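Local coordinates for 2OG-Fe dioxygenase family protein (Methylibium petroleiphilum, PDB 3PL0) that is uncharacterised in detail but probably acts as a dioxygenase built on the double-stranded beta-helix of the cupin fold, at residues D44-L47 and P48-E52; E113-L117 and P118-A122; R135-G139 and G140-I144; T244-G248 and G249-P253. One frame throughout, in Å; residues are numbered along the deposited sequence. Where two conformers were deposited one is given.

Interaction 1: D44-L47 and P48-E52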
# COMPACT_ATOMS: atom_id res chain seq x y z
N ASP A 44 -15.30 3.20 -5.22
CA ASP A 44 -16.13 2.72 -4.11
C ASP A 44 -16.64 1.29 -4.29
O ASP A 44 -16.91 0.61 -3.31
CB ASP A 44 -17.28 3.67 -3.81
CG ASP A 44 -16.83 4.95 -3.08
OD1 ASP A 44 -15.72 4.98 -2.49
OD2 ASP A 44 -17.57 5.94 -3.15
N MSE A 45 -16.72 0.84 -5.55
CA MSE A 45 -17.10 -0.54 -5.87
C MSE A 45 -16.22 -1.58 -5.19
O MSE A 45 -16.63 -2.73 -5.01
CB MSE A 45 -17.05 -0.75 -7.39
CG MSE A 45 -18.11 0.06 -8.16
SE MSE A 45 -19.96 -0.36 -7.64
CE MSE A 45 -19.97 -2.27 -8.07
N MSE A 46 -15.01 -1.18 -4.80
CA MSE A 46 -14.06 -2.07 -4.20
C MSE A 46 -14.28 -2.22 -2.71
O MSE A 46 -13.82 -3.19 -2.12
CB MSE A 46 -12.63 -1.54 -4.42
CG MSE A 46 -12.13 -1.66 -5.88
SE MSE A 46 -10.44 -0.67 -6.16
CE MSE A 46 -9.68 -1.22 -4.58
N LEU A 47 -14.95 -1.25 -2.10
CA LEU A 47 -15.09 -1.24 -0.64
C LEU A 47 -15.74 -2.51 -0.01
O LEU A 47 -15.31 -2.96 1.04
CB LEU A 47 -15.83 0.01 -0.19
CG LEU A 47 -15.22 1.36 -0.49
CD1 LEU A 47 -16.24 2.52 -0.26
CD2 LEU A 47 -13.97 1.57 0.34
N PRO A 48 -16.76 -3.10 -0.65
CA PRO A 48 -17.31 -4.26 0.05
C PRO A 48 -16.34 -5.44 0.26
O PRO A 48 -16.59 -6.28 1.17
CB PRO A 48 -18.50 -4.66 -0.82
CG PRO A 48 -18.89 -3.40 -1.54
CD PRO A 48 -17.65 -2.62 -1.73
N TYR A 49 -15.26 -5.52 -0.52
CA TYR A 49 -14.31 -6.62 -0.39
C TYR A 49 -13.51 -6.54 0.89
O TYR A 49 -13.07 -7.55 1.39
CB TYR A 49 -13.39 -6.73 -1.63
CG TYR A 49 -14.23 -7.00 -2.85
CD1 TYR A 49 -14.70 -8.28 -3.10
CD2 TYR A 49 -14.66 -5.96 -3.67
CE1 TYR A 49 -15.53 -8.53 -4.20
CE2 TYR A 49 -15.48 -6.18 -4.75
CZ TYR A 49 -15.92 -7.48 -5.01
OH TYR A 49 -16.73 -7.71 -6.10
N TRP A 50 -13.36 -5.34 1.45
CA TRP A 50 -12.75 -5.21 2.77
C TRP A 50 -13.61 -5.83 3.91
O TRP A 50 -13.14 -5.95 5.01
CB TRP A 50 -12.37 -3.75 3.08
CG TRP A 50 -11.03 -3.44 2.59
CD1 TRP A 50 -9.91 -3.38 3.33
CD2 TRP A 50 -10.63 -3.25 1.23
NE1 TRP A 50 -8.82 -3.15 2.53
CE2 TRP A 50 -9.24 -3.06 1.23
CE3 TRP A 50 -11.32 -3.17 0.01
CZ2 TRP A 50 -8.50 -2.81 0.07
CZ3 TRP A 50 -10.59 -2.94 -1.15
CH2 TRP A 50 -9.18 -2.76 -1.10
N GLU A 51 -14.85 -6.24 3.64
CA GLU A 51 -15.63 -6.98 4.65
C GLU A 51 -15.37 -8.50 4.56
O GLU A 51 -15.91 -9.26 5.36
CB GLU A 51 -17.12 -6.71 4.51
CG GLU A 51 -17.48 -5.26 4.48
CD GLU A 51 -17.05 -4.54 5.75
OE1 GLU A 51 -17.02 -5.16 6.84
OE2 GLU A 51 -16.72 -3.33 5.64
N GLU A 52 -14.55 -8.94 3.60
CA GLU A 52 -14.38 -10.37 3.32
C GLU A 52 -12.92 -10.77 3.23
O GLU A 52 -12.59 -11.70 2.48
CB GLU A 52 -15.02 -10.70 1.99
CG GLU A 52 -16.52 -10.44 1.93
CD GLU A 52 -17.10 -10.84 0.57
OE1 GLU A 52 -16.40 -10.71 -0.47
OE2 GLU A 52 -18.26 -11.29 0.53
O HOH W 1 -15.90 -1.93 3.44
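Pro48 continues directly from Leu47, and its ring carbon CD comes to 3.4 Å from Met45 O, on the turn just before it. Tyr49 N bonds back to Met46 O, 3.2 Å away. The tyrosine ring turns an edge to the preceding turn, CE2 standing 3.6 Å from Met45 O. Trp50 repeats the bond through N, 3.1 Å from Leu47 O, and carries the main side-chain contact. The indole runs alongside the selenomethionine side chain of Met46, whose bend at chi3 (42°) brings the methyl CE to 3.8 Å from Trp50 CH2. At the indole edge, close to the ring plane, Met46 O lies 3.3 Å from Trp50 CE3. Beyond the two segments, Trp50 NE1 donates to Thr240 O; an alanine here would probably deprive Thr240 O of its indole donor and open a gap beside the Met46 methyl. Glu51 shares a water with Leu47 O through OE2, while OE1 forms a salt bridge with Arg150. A type I beta turn, Asp44 to Leu47, thus runs into a 3-10 segment whose tryptophan packs on strands 172-181 and 237-246 of the cupin sheet.

Interaction 2: E113-L117 and P118-A122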
# COMPACT_ATOMS: atom_id res chain seq x y z
N GLU A 113 -13.90 -11.07 -8.66
CA GLU A 113 -14.81 -9.99 -9.05
C GLU A 113 -14.11 -8.64 -8.83
O GLU A 113 -14.15 -7.78 -9.71
CB GLU A 113 -16.09 -10.06 -8.22
CG GLU A 113 -17.35 -9.73 -8.97
N MSE A 114 -13.48 -8.44 -7.69
CA MSE A 114 -12.82 -7.16 -7.44
C MSE A 114 -11.77 -6.83 -8.50
O MSE A 114 -11.69 -5.69 -9.00
CB MSE A 114 -12.17 -7.14 -6.04
CG MSE A 114 -11.68 -5.76 -5.66
SE MSE A 114 -10.55 -5.91 -4.05
CE MSE A 114 -8.98 -6.80 -4.77
N ILE A 115 -10.93 -7.80 -8.84
CA ILE A 115 -9.87 -7.50 -9.81
C ILE A 115 -10.37 -7.22 -11.23
O ILE A 115 -9.62 -6.69 -12.05
CB ILE A 115 -8.69 -8.51 -9.82
CG1 ILE A 115 -9.10 -9.88 -10.36
CG2 ILE A 115 -8.09 -8.72 -8.44
CD1 ILE A 115 -7.86 -10.77 -10.56
N HIS A 116 -11.64 -7.54 -11.54
CA HIS A 116 -12.22 -7.20 -12.85
C HIS A 116 -12.97 -5.88 -12.87
O HIS A 116 -13.52 -5.50 -13.89
CB HIS A 116 -13.09 -8.36 -13.37
CG HIS A 116 -12.26 -9.49 -13.87
ND1 HIS A 116 -11.76 -10.48 -13.04
CD2 HIS A 116 -11.74 -9.74 -15.10
CE1 HIS A 116 -11.01 -11.30 -13.74
NE2 HIS A 116 -10.98 -10.87 -14.99
N LEU A 117 -12.97 -5.16 -11.77
CA LEU A 117 -13.60 -3.86 -11.75
C LEU A 117 -12.78 -2.89 -12.58
O LEU A 117 -11.56 -2.97 -12.59
CB LEU A 117 -13.69 -3.32 -10.31
CG LEU A 117 -14.71 -3.99 -9.37
CD1 LEU A 117 -14.51 -3.48 -7.92
CD2 LEU A 117 -16.15 -3.77 -9.85
N PRO A 118 -13.44 -1.94 -13.24
CA PRO A 118 -12.71 -0.99 -14.03
C PRO A 118 -11.74 -0.18 -13.20
O PRO A 118 -10.62 0.04 -13.65
CB PRO A 118 -13.80 -0.13 -14.66
CG PRO A 118 -14.98 -1.02 -14.72
CD PRO A 118 -14.88 -1.91 -13.54
N SER A 119 -12.13 0.21 -11.99
CA SER A 119 -11.27 1.02 -11.15
C SER A 119 -10.01 0.28 -10.72
O SER A 119 -8.97 0.90 -10.51
CB SER A 119 -12.04 1.49 -9.90
OG SER A 119 -12.53 0.40 -9.14
N TRP A 120 -10.10 -1.03 -10.55
CA TRP A 120 -8.92 -1.81 -10.16
C TRP A 120 -7.80 -1.67 -11.19
O TRP A 120 -6.69 -1.26 -10.84
CB TRP A 120 -9.28 -3.29 -9.96
CG TRP A 120 -8.10 -4.14 -9.51
CD1 TRP A 120 -7.32 -4.96 -10.28
CD2 TRP A 120 -7.52 -4.17 -8.19
NE1 TRP A 120 -6.31 -5.53 -9.51
CE2 TRP A 120 -6.42 -5.06 -8.23
CE3 TRP A 120 -7.86 -3.57 -6.97
CZ2 TRP A 120 -5.66 -5.35 -7.09
CZ3 TRP A 120 -7.10 -3.86 -5.84
CH2 TRP A 120 -6.00 -4.72 -5.91
N SER A 121 -8.09 -2.00 -12.45
CA SER A 121 -7.09 -1.80 -13.52
C SER A 121 -6.65 -0.34 -13.68
O SER A 121 -5.46 -0.09 -13.83
CB SER A 121 -7.59 -2.34 -14.86
OG SER A 121 -7.64 -3.75 -14.82
N ALA A 122 -7.58 0.60 -13.61
CA ALA A 122 -7.26 2.01 -13.75
C ALA A 122 -6.23 2.44 -12.69
O ALA A 122 -5.24 3.11 -12.99
CB ALA A 122 -8.55 2.89 -13.64
O HOH W 2 -9.86 -4.54 -13.70
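Met114 and Ile115 supply the bumps, and one face of the Trp120 indole is the flat surface that receives them. The selenomethionine methyl CE of Met114 sits over the six-membered ring, 3.9 Å from its centroid and 23° off the normal, shifted toward the rim. On the same face Ile115 CA lies 3.9 Å from the centroid of the five-membered ring, with CG2 farther out above the rim. Each ring of the indole therefore takes one CH-pi contact. Met114 SE stands oblique to the six-membered ring at 5.0 Å, a looser Met-aromatic contact. Trp120 is laid against the preceding residues because its CG is anti to the backbone N (chi1 -178°), and its CB fits into the hollow between Met114 O and Leu117 O, 3.5 Å from each. A water beside it bridges the turn, donating to Ile115 O and Leu117 O and accepting from Ser121 OG at 2.6 Å. Leu117 O also receives a weak bond from Trp120 N. Beyond these residues, Phe73 meets the Trp120 ring and Ser119 OG bonds Ala42 O. The arrangement is a tight connection between two successive helices: the short, weakly bonded helix about 112-115 gives way, Leu117 takes the N-cap position, Pro118 opens helix 118-134, and the first-turn tryptophan folds back against the helix just left.

Interaction 3: R135-G139 and G140-I144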
# COMPACT_ATOMS: atom_id res chain seq x y z
N ARG A 135 11.66 6.03 -12.70
CA ARG A 135 12.66 5.00 -12.92
C ARG A 135 12.05 3.88 -13.77
O ARG A 135 11.34 3.02 -13.26
CB ARG A 135 13.14 4.44 -11.57
CG ARG A 135 14.53 3.88 -11.55
CD ARG A 135 15.12 3.98 -10.15
NE ARG A 135 14.35 3.24 -9.16
CZ ARG A 135 13.86 3.73 -8.01
NH1 ARG A 135 14.06 5.00 -7.68
NH2 ARG A 135 13.18 2.96 -7.16
N ALA A 136 12.35 3.89 -15.06
CA ALA A 136 11.80 2.89 -15.97
C ALA A 136 12.23 1.49 -15.58
O ALA A 136 13.40 1.24 -15.43
CB ALA A 136 12.25 3.19 -17.41
N PRO A 137 11.29 0.57 -15.45
CA PRO A 137 11.69 -0.80 -15.07
C PRO A 137 12.30 -1.62 -16.23
O PRO A 137 11.94 -1.40 -17.38
CB PRO A 137 10.38 -1.44 -14.66
CG PRO A 137 9.32 -0.68 -15.44
CD PRO A 137 9.84 0.72 -15.64
N GLN A 138 13.18 -2.55 -15.89
CA GLN A 138 13.80 -3.43 -16.89
C GLN A 138 12.76 -4.02 -17.85
O GLN A 138 11.75 -4.57 -17.43
CB GLN A 138 14.59 -4.56 -16.20
CG GLN A 138 15.27 -5.57 -17.16
CD GLN A 138 16.15 -4.93 -18.21
OE1 GLN A 138 16.81 -3.92 -17.96
NE2 GLN A 138 16.18 -5.53 -19.40
N GLY A 139 13.02 -3.90 -19.15
CA GLY A 139 12.10 -4.42 -20.18
C GLY A 139 10.68 -3.85 -20.17
O GLY A 139 9.77 -4.46 -20.70
N GLY A 140 10.50 -2.67 -19.58
CA GLY A 140 9.18 -2.06 -19.47
C GLY A 140 8.11 -2.89 -18.76
O GLY A 140 6.94 -2.78 -19.11
N ARG A 141 8.50 -3.70 -17.77
CA ARG A 141 7.55 -4.53 -17.01
C ARG A 141 7.63 -4.24 -15.53
O ARG A 141 8.70 -4.24 -14.96
CB ARG A 141 7.81 -6.04 -17.17
CG ARG A 141 7.68 -6.61 -18.56
CD ARG A 141 7.88 -8.11 -18.50
NE ARG A 141 8.00 -8.72 -19.82
CZ ARG A 141 6.98 -9.10 -20.60
NH1 ARG A 141 5.71 -8.92 -20.20
NH2 ARG A 141 7.23 -9.66 -21.79
N TRP A 142 6.49 -4.03 -14.90
CA TRP A 142 6.40 -4.04 -13.45
C TRP A 142 5.80 -5.35 -12.94
O TRP A 142 4.81 -5.86 -13.48
CB TRP A 142 5.47 -2.90 -12.94
CG TRP A 142 6.01 -1.48 -13.03
CD1 TRP A 142 5.43 -0.42 -13.67
CD2 TRP A 142 7.18 -0.97 -12.40
NE1 TRP A 142 6.18 0.71 -13.49
CE2 TRP A 142 7.28 0.39 -12.73
CE3 TRP A 142 8.18 -1.56 -11.62
CZ2 TRP A 142 8.31 1.20 -12.25
CZ3 TRP A 142 9.21 -0.76 -11.15
CH2 TRP A 142 9.27 0.60 -11.48
N TYR A 143 6.38 -5.85 -11.87
CA TYR A 143 5.85 -6.95 -11.10
C TYR A 143 5.22 -6.36 -9.86
O TYR A 143 5.92 -5.75 -9.02
CB TYR A 143 6.95 -7.93 -10.74
CG TYR A 143 7.60 -8.48 -11.98
CD1 TYR A 143 8.59 -7.78 -12.64
CD2 TYR A 143 7.15 -9.68 -12.56
CE1 TYR A 143 9.16 -8.28 -13.84
CE2 TYR A 143 7.70 -10.18 -13.71
CZ TYR A 143 8.70 -9.47 -14.35
OH TYR A 143 9.26 -9.95 -15.50
N ILE A 144 3.90 -6.52 -9.78
CA ILE A 144 3.03 -5.82 -8.82
C ILE A 144 2.44 -6.84 -7.85
O ILE A 144 1.83 -7.85 -8.27
CB ILE A 144 1.84 -5.12 -9.56
CG1 ILE A 144 2.38 -4.16 -10.63
CG2 ILE A 144 0.87 -4.43 -8.57
CD1 ILE A 144 1.30 -3.52 -11.49
O HOH W 3 10.85 -5.54 -15.28
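Gln138 O is gripped by two donors: Arg141 N gives a long, weak bond of 3.4 Å, and a water gives it a hydrogen at 2.5 Å. The same water also donates to Arg141 O, tying the two residues together a second time. One step inward, Gly140 N bonds Pro137 O at 2.9 Å. The reversal needs positive phi at Gly139 and Gly140, which suits glycine, and at Gly140 a CB would also collide with Gly139 O. Once the chain has turned, Pro137 sits over the face of Trp142, the two side chains crossing at about a right angle. Trp142 CG lies anti to the carbonyl carbon (chi1 -72°), which swings the indole round to the proline. Pro137 CB stands 3.7 Å from the centroid of the six-membered ring and only 9° off its normal, a CH-pi contact, while CG lies 3.6 Å from Trp142 CE2. Trp142 NE1 reaches back to Gly128 O in helix 118-134, and the ring meets Tyr245 edge-to-face. An alanine in place of Trp142 would probably leave Pro137 without the surface it rests on and Gly128 O without its indole donor. Residues Pro137 to Gly140 fit a type II beta turn, here the link that delivers the chain from helix 118-134 into strand 141-152 of the double-stranded beta-helix, with the proline-on-tryptophan CH-pi contact beside it.

Interaction 4: T244-G248 and G249-P253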
# COMPACT_ATOMS: atom_id res chain seq x y z
N THR A 244 2.79 -2.92 -4.41
CA THR A 244 4.20 -2.78 -4.58
C THR A 244 4.54 -3.00 -6.05
O THR A 244 3.97 -3.87 -6.73
CB THR A 244 4.99 -3.75 -3.70
OG1 THR A 244 4.71 -5.09 -4.09
CG2 THR A 244 4.66 -3.55 -2.24
N TYR A 245 5.49 -2.22 -6.53
CA TYR A 245 5.97 -2.32 -7.89
C TYR A 245 7.47 -2.61 -7.87
O TYR A 245 8.26 -1.89 -7.21
CB TYR A 245 5.71 -1.00 -8.64
CG TYR A 245 4.25 -0.71 -8.88
CD1 TYR A 245 3.40 -0.39 -7.82
CD2 TYR A 245 3.71 -0.75 -10.17
CE1 TYR A 245 2.06 -0.14 -8.02
CE2 TYR A 245 2.38 -0.49 -10.40
CZ TYR A 245 1.55 -0.20 -9.31
OH TYR A 245 0.22 0.06 -9.56
N ARG A 246 7.87 -3.63 -8.63
CA ARG A 246 9.26 -4.05 -8.66
C ARG A 246 9.71 -4.39 -10.08
O ARG A 246 8.98 -5.06 -10.82
CB ARG A 246 9.44 -5.25 -7.74
CG ARG A 246 10.94 -5.64 -7.50
CD ARG A 246 11.06 -6.61 -6.33
NE ARG A 246 12.46 -6.79 -5.96
CZ ARG A 246 13.30 -7.62 -6.58
NH1 ARG A 246 12.87 -8.36 -7.59
NH2 ARG A 246 14.55 -7.71 -6.21
N SER A 247 10.89 -3.89 -10.45
CA SER A 247 11.57 -4.21 -11.71
C SER A 247 12.24 -5.56 -11.61
O SER A 247 12.69 -5.93 -10.55
CB SER A 247 12.67 -3.18 -11.96
OG SER A 247 13.27 -3.41 -13.22
N GLY A 248 12.34 -6.29 -12.73
CA GLY A 248 13.13 -7.53 -12.83
C GLY A 248 12.32 -8.78 -12.49
O GLY A 248 12.28 -9.76 -13.25
N GLY A 249 11.64 -8.74 -11.37
CA GLY A 249 10.72 -9.81 -11.01
C GLY A 249 10.10 -9.51 -9.66
O GLY A 249 10.43 -8.50 -9.01
N PHE A 250 9.25 -10.40 -9.21
CA PHE A 250 8.78 -10.35 -7.81
C PHE A 250 9.94 -10.63 -6.87
O PHE A 250 10.85 -11.38 -7.23
CB PHE A 250 7.69 -11.38 -7.58
CG PHE A 250 6.50 -11.16 -8.40
CD1 PHE A 250 5.63 -10.12 -8.10
CD2 PHE A 250 6.24 -11.96 -9.48
CE1 PHE A 250 4.51 -9.91 -8.86
CE2 PHE A 250 5.11 -11.75 -10.23
CZ PHE A 250 4.25 -10.70 -9.93
N GLN A 251 9.93 -10.02 -5.68
CA GLN A 251 10.85 -10.41 -4.62
C GLN A 251 10.64 -11.90 -4.42
O GLN A 251 9.51 -12.36 -4.24
CB GLN A 251 10.58 -9.66 -3.29
CG GLN A 251 11.44 -8.44 -3.00
CD GLN A 251 12.87 -8.75 -2.59
OE1 GLN A 251 13.24 -9.92 -2.49
NE2 GLN A 251 13.69 -7.71 -2.38
N ALA A 252 11.73 -12.67 -4.48
CA ALA A 252 11.64 -14.10 -4.29
C ALA A 252 13.04 -14.69 -4.08
O ALA A 252 14.04 -14.16 -4.60
CB ALA A 252 10.94 -14.77 -5.50
N PRO A 253 13.12 -15.78 -3.32
CA PRO A 253 14.39 -16.52 -3.20
C PRO A 253 14.82 -17.03 -4.57
O PRO A 253 13.96 -17.30 -5.43
CB PRO A 253 14.04 -17.69 -2.28
CG PRO A 253 12.59 -17.92 -2.52
CD PRO A 253 11.98 -16.56 -2.78
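Arg246 NH1 donates to Gly249 O at 2.8 Å, and this bond is the central link of the contact. It is fairly straight (159° at the hydrogen); the oxygen lies in the guanidinium plane, whereas the nitrogen stands well above the plane of the carbonyl. The arginine reaches it with an extended chain, CG anti to the backbone N (chi1 -171°), which also carries CG to 3.3 Å from Gly249 O. Gln251 comes from another direction, crossing Arg246 at about a right angle, its CD over one face of the guanidinium and its CG 3.5 Å from Arg246 NE. The amide and guanidinium planes are 47° apart, too steep for a flat stack. What brings Gly249 round to the arginine is a tight reversal: Gly249 N makes a weak bond of 3.1 Å to Ser247 O, closing a classic gamma turn centred on Gly248, whose positive phi favours glycine. Gly249 itself is almost fully extended, and a CB there would clash with Gly248 O. This turn follows the last strand of the cupin sheet and brings the chain back beside Arg246 before the C-terminal tail leads off. Farther out, Gln251 NE2 is held by Gly169 O, to which Arg246 NE adds a weak bond. Ser247 N bonds Asp171, Ser247 OG receives Gln138 N, and Phe250 meets Tyr143 edge-to-face.

Interactions 1 and 2 lie in neighbouring helical and turn segments and touch each other: Tyr49 packs on Glu113 and Met114, and Met46 on Leu117. Both are partly buried contacts built on a buried tryptophan touched by a selenomethionine, though interaction 2 uses the ring face. Interactions 3 and 4 sit at the ends of neighbouring strands 141-152 and 237-246, their centres about 9 Å apart, joined by the backbone pairing of Tyr143 with Arg246. Interaction 3 combines a buried proline-on-indole CH-pi contact with a glycine turn; interaction 4, a surface contact, relies on an arginine-to-carbonyl bond instead. Helix 118-134 runs in the chain from interaction 2 to interaction 3.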